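Local atomic coordinates of probable disease resistance protein At5g66900 (Arabidopsis thaliana, PDB entry 7L7W), a protein that probably acts as a helper immune receptor in plant disease resistance, forming a calcium-permeable cation channel in cell death. Residues R76-I79 against E80-D83. The protein carries 2 engineered substitutions. Residues are numbered along the deposited sequence; the frame is centred on the assembly and turned at random.
Sequences RDTI and ERAD. With NI (nickel (II) ion), chain B.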
ATOM      1  N   ARG A  76      12.843  -5.751  29.150  1.00 67.42           N
ATOM      2  CA  ARG A  76      13.923  -5.410  28.229  1.00 67.78           C
ATOM      3  C   ARG A  76      13.607  -5.893  26.810  1.00 74.66           C
ATOM      4  O   ARG A  76      13.641  -5.115  25.845  1.00 66.80           O
ATOM      5  CB  ARG A  76      15.228  -6.024  28.744  1.00 66.02           C
ATOM      6  CG  ARG A  76      16.480  -5.726  27.941  1.00 74.64           C
ATOM      7  CD  ARG A  76      17.134  -4.438  28.430  1.00 85.10           C
ATOM      8  NE  ARG A  76      18.309  -4.626  29.294  1.00 96.80           N
ATOM      9  CZ  ARG A  76      18.865  -3.645  30.011  1.00 90.07           C
ATOM     10  NH1 ARG A  76      18.351  -2.428  29.957  1.00 92.21           N
ATOM     11  NH2 ARG A  76      19.937  -3.864  30.768  1.00 92.65           N
ATOM     12  N   ASP A  77      13.236  -7.170  26.683  1.00 68.25           N
ATOM     13  CA  ASP A  77      13.100  -7.778  25.363  1.00 70.85           C
ATOM     14  C   ASP A  77      11.870  -7.273  24.614  1.00 71.81           C
ATOM     15  O   ASP A  77      11.886  -7.191  23.371  1.00 64.04           O
ATOM     16  CB  ASP A  77      13.056  -9.297  25.509  1.00 73.35           C
ATOM     17  CG  ASP A  77      14.425  -9.888  25.889  1.00 97.52           C
ATOM     18  OD1 ASP A  77      14.512 -11.130  26.086  1.00107.92           O
ATOM     19  OD2 ASP A  77      15.410  -9.107  26.016  1.00 97.45           O
ATOM     20  N   THR A  78      10.802  -6.912  25.336  1.00 60.90           N
ATOM     21  CA  THR A  78       9.624  -6.383  24.661  1.00 64.94           C
ATOM     22  C   THR A  78       9.863  -4.955  24.187  1.00 59.65           C
ATOM     23  O   THR A  78       9.517  -4.609  23.042  1.00 60.76           O
ATOM     24  CB  THR A  78       8.403  -6.471  25.573  1.00 57.78           C
ATOM     25  OG1 THR A  78       8.776  -6.071  26.886  1.00 86.27           O
ATOM     26  CG2 THR A  78       7.971  -7.921  25.709  1.00 53.25           C
ATOM     27  N   ILE A  79      10.493  -4.128  25.029  1.00 65.32           N
ATOM     28  CA  ILE A  79      10.833  -2.777  24.591  1.00 62.79           C
ATOM     29  C   ILE A  79      11.813  -2.831  23.423  1.00 65.16           C
ATOM     30  O   ILE A  79      11.759  -1.994  22.513  1.00 60.47           O
ATOM     31  CB  ILE A  79      11.387  -1.964  25.772  1.00 59.23           C
ATOM     32  CG1 ILE A  79      10.308  -1.781  26.837  1.00 63.05           C
ATOM     33  CG2 ILE A  79      11.862  -0.606  25.319  1.00 55.27           C
ATOM     34  CD1 ILE A  79      10.830  -1.219  28.181  1.00 65.45           C
ATOM     35  N   GLU A  80      12.687  -3.848  23.389  1.00 68.16           N
ATOM     36  CA  GLU A  80      13.628  -3.949  22.276  1.00 62.19           C
ATOM     37  C   GLU A  80      12.958  -4.446  21.001  1.00 61.80           C
ATOM     38  O   GLU A  80      13.373  -4.059  19.899  1.00 63.34           O
ATOM     39  CB  GLU A  80      14.802  -4.839  22.651  1.00 56.20           C
ATOM     40  CG  GLU A  80      15.950  -4.041  23.239  1.00 62.76           C
ATOM     41  CD  GLU A  80      16.514  -3.008  22.272  1.00 74.04           C
ATOM     42  OE1 GLU A  80      15.981  -1.872  22.240  1.00 74.64           O
ATOM     43  OE2 GLU A  80      17.499  -3.325  21.560  1.00 71.69           O
ATOM     44  N   ARG A  81      11.919  -5.279  21.111  1.00 59.40           N
ATOM     45  CA  ARG A  81      11.142  -5.596  19.912  1.00 51.32           C
ATOM     46  C   ARG A  81      10.440  -4.353  19.368  1.00 65.66           C
ATOM     47  O   ARG A  81      10.427  -4.120  18.151  1.00 60.12           O
ATOM     48  CB  ARG A  81      10.140  -6.700  20.214  1.00 56.38           C
ATOM     49  CG  ARG A  81      10.825  -8.059  20.411  1.00 65.06           C
ATOM     50  CD  ARG A  81      10.007  -8.971  21.293  1.00 62.37           C
ATOM     51  NE  ARG A  81       8.632  -9.054  20.814  1.00 66.94           N
ATOM     52  CZ  ARG A  81       7.587  -9.354  21.582  1.00 78.85           C
ATOM     53  NH1 ARG A  81       7.759  -9.596  22.887  1.00 68.96           N
ATOM     54  NH2 ARG A  81       6.367  -9.401  21.044  1.00 77.13           N
ATOM     55  N   ALA A  82       9.866  -3.524  20.253  1.00 65.60           N
ATOM     56  CA  ALA A  82       9.296  -2.270  19.765  1.00 59.38           C
ATOM     57  C   ALA A  82      10.363  -1.423  19.079  1.00 59.04           C
ATOM     58  O   ALA A  82      10.116  -0.847  18.013  1.00 60.13           O
ATOM     59  CB  ALA A  82       8.629  -1.488  20.895  1.00 64.14           C
ATOM     60  N   ASP A  83      11.562  -1.356  19.661  1.00 58.83           N
ATOM     61  CA  ASP A  83      12.627  -0.539  19.086  1.00 56.41           C
ATOM     62  C   ASP A  83      12.985  -1.023  17.685  1.00 62.74           C
ATOM     63  O   ASP A  83      13.025  -0.235  16.729  1.00 63.50           O
ATOM     64  CB  ASP A  83      13.846  -0.568  20.015  1.00 65.13           C
ATOM     65  CG  ASP A  83      14.864   0.528  19.711  1.00 63.46           C
ATOM     66  OD1 ASP A  83      14.649   1.311  18.773  1.00 65.25           O
ATOM     67  OD2 ASP A  83      15.886   0.618  20.431  1.00 76.01           O
TER
HETATM   68 NI    NI B 201      17.176  -0.990  20.560  1.00 69.46          NI
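Residues 76-79 and 80-83 make a local contact between successive turns of one helix, 70-88, in the four-helix bundle of the RPW8-type coiled-coil domain. Four i to i+4 backbone hydrogen bonds tie the turns together, running from the amides of Glu80, Arg81, Ala82 and Asp83 to the carbonyls of Arg76, Asp77, Thr78 and Ile79. On one flank, Glu80 and Asp83, three residues apart, clamp a nickel ion. Glu80 grips it with both carboxylate oxygens, OE1 at 2.2 Å and the looser OE2 at 2.6 Å, while Asp83 gives one, OD2, at 2.1 Å. A bend at chi2 of Glu80 (-61°) turns its carboxylate round the flank toward the nickel and Asp83. The metal probably offsets the repulsion between the carboxylates, whose Glu80 OE1 and Asp83 OD2 are 3.1 Å apart.

Elsewhere round the helix, Arg81 runs back over the preceding turn. Arg81 CG and CD pass beside Asp77 O, and a bend at chi3 (51°) carries the guanidinium beside Thr78, where NH1 meets the methyl CG2 obliquely. NH2 of the same arginine forms a salt bridge with Asp110, which probably holds the charged end in place. The hydroxyl of Thr78 turns back to the carbonyls of Glu74 and Leu75 within its own helix. The contact thus bridges two neighbours in the bundle: Ile79 and Glu80 touch Leu23 of helix 20-32, Asp83 touches Val27 there, and Ala82 touches Val27 and, on helix 97-114, Ile107 and Met111.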